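Local coordinates for protein yersinopine synthase (Yersinia pestis, PDB 6C4M) that catalyses the NADPH-dependent reductive condensation of pyruvate with a histidine-derived aminobutanoate intermediate, the last step in making the metallophore yersinopine, at residues N150-A154 / A155-D159. Numbering follows the deposited sequence.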
loop_
_atom_site.group_PDB
_atom_site.type_symbol
_atom_site.label_atom_id
_atom_site.label_comp_id
_atom_site.label_asym_id
_atom_site.label_seq_id
_atom_site.Cartn_x
_atom_site.Cartn_y
_atom_site.Cartn_z
ATOM N N ASN A 150 2.635 19.525 -39.696
ATOM C CA ASN A 150 2.171 19.054 -40.992
ATOM C C ASN A 150 0.994 19.885 -41.480
ATOM O O ASN A 150 0.953 20.310 -42.639
ATOM C CB ASN A 150 1.785 17.576 -40.890
ATOM C CG ASN A 150 1.421 16.991 -42.216
ATOM O OD1 ASN A 150 0.292 17.132 -42.672
ATOM N ND2 ASN A 150 2.384 16.357 -42.864
ATOM N N LEU A 151 0.013 20.126 -40.604
ATOM C CA LEU A 151 -1.145 20.921 -41.009
ATOM C C LEU A 151 -0.742 22.340 -41.372
ATOM O O LEU A 151 -1.221 22.910 -42.360
ATOM C CB LEU A 151 -2.184 20.953 -39.890
ATOM C CG LEU A 151 -2.832 19.618 -39.467
ATOM C CD1 LEU A 151 -3.846 19.873 -38.350
ATOM C CD2 LEU A 151 -3.513 18.932 -40.625
ATOM N N LEU A 152 0.086 22.961 -40.545
ATOM C CA LEU A 152 0.510 24.327 -40.841
ATOM C C LEU A 152 1.267 24.393 -42.159
ATOM O O LEU A 152 1.067 25.322 -42.960
ATOM C CB LEU A 152 1.379 24.853 -39.692
ATOM C CG LEU A 152 0.618 25.108 -38.387
ATOM C CD1 LEU A 152 1.601 25.399 -37.201
ATOM C CD2 LEU A 152 -0.339 26.285 -38.575
ATOM N N ASN A 153 2.157 23.428 -42.395
ATOM C CA ASN A 153 2.916 23.421 -43.634
ATOM C C ASN A 153 1.980 23.346 -44.827
ATOM O O ASN A 153 2.218 24.005 -45.844
ATOM C CB ASN A 153 3.922 22.268 -43.657
ATOM C CG ASN A 153 4.646 22.145 -45.001
ATOM O OD1 ASN A 153 4.264 21.335 -45.853
ATOM N ND2 ASN A 153 5.685 22.969 -45.206
ATOM N N ALA A 154 0.896 22.568 -44.713
ATOM C CA ALA A 154 -0.077 22.503 -45.801
ATOM C C ALA A 154 -0.797 23.834 -46.014
ATOM O O ALA A 154 -1.197 24.145 -47.136
ATOM C CB ALA A 154 -1.086 21.369 -45.529
ATOM N N ALA A 155 -0.996 24.624 -44.969
ATOM C CA ALA A 155 -1.654 25.914 -45.111
ATOM C C ALA A 155 -0.678 27.051 -45.456
ATOM O O ALA A 155 -1.070 28.229 -45.401
ATOM C CB ALA A 155 -2.411 26.267 -43.834
ATOM N N GLY A 156 0.562 26.737 -45.830
ATOM C CA GLY A 156 1.526 27.803 -46.121
ATOM C C GLY A 156 2.026 28.525 -44.893
ATOM O O GLY A 156 2.459 29.682 -44.997
ATOM N N LYS A 157 1.987 27.877 -43.721
ATOM C CA LYS A 157 2.404 28.499 -42.470
ATOM C C LYS A 157 3.641 27.825 -41.898
ATOM O O LYS A 157 3.820 27.721 -40.689
ATOM C CB LYS A 157 1.278 28.485 -41.458
ATOM C CG LYS A 157 0.071 29.258 -41.896
ATOM C CD LYS A 157 0.351 30.734 -41.966
ATOM C CE LYS A 157 -0.949 31.522 -42.019
ATOM N NZ LYS A 157 -0.707 32.993 -42.218
ATOM N N ARG A 158 4.530 27.381 -42.771
ATOM C CA ARG A 158 5.754 26.766 -42.292
ATOM C C ARG A 158 6.585 27.725 -41.430
ATOM O O ARG A 158 7.393 27.259 -40.625
ATOM C CB ARG A 158 6.550 26.284 -43.503
ATOM C CG ARG A 158 7.878 25.675 -43.180
ATOM C CD ARG A 158 8.471 25.083 -44.441
ATOM N NE ARG A 158 9.801 24.558 -44.176
ATOM C CZ ARG A 158 10.610 24.043 -45.097
ATOM N NH1 ARG A 158 10.237 23.980 -46.382
ATOM N NH2 ARG A 158 11.802 23.600 -44.719
ATOM N N ASP A 159 6.412 29.051 -41.587
ATOM C CA ASP A 159 7.153 30.010 -40.759
ATOM C C ASP A 159 6.746 29.975 -39.288
ATOM O O ASP A 159 7.530 30.392 -38.415
ATOM C CB ASP A 159 6.934 31.446 -41.259
ATOM C CG ASP A 159 7.795 31.806 -42.449
ATOM O OD1 ASP A 159 8.771 31.077 -42.740
ATOM O OD2 ASP A 159 7.483 32.845 -43.087
#
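Leu152 and Lys157 meet across a Schellman motif that ends helix 144-154 and turns the chain into the loop before strand 161-165, at the surface and away from the NADP pocket and the active site. Leu152 O is the hub: Lys157 N binds it at 2.8 Å, from above the carbonyl plane. Ala155 N gives it a weak second bond and keeps its helical bond to Leu151 O. The inner bond of the motif runs from Gly156 N to Asn153 O at 3.2 Å, its donor well above the plane of that carbonyl. Gly156, the C-prime residue, makes the reversal with a positive phi of 73°.

The tight side is made by Leu152, the lysine stem and Ala155. Leu152, buried, sets CD2 4.0 Å from Lys157 CB. That same CB lies 3.5 Å from Leu152 O, beside the shared carbonyl. Trp126 touches both Leu152 and Ala155. A bend at chi2 (-67°) turns the lysine chain aside, and NZ ends in a hydrogen bond to Leu129 O.

On the looser, solvent-exposed side, Asn153 and Arg158 lie alongside each other and point the same way, without a hydrogen bond between them. Arg158 is extended, its CG anti to the backbone N (chi1 177°), and its aliphatic stem runs past the asparagine amide, with CD 3.6 Å from Asn153 ND2.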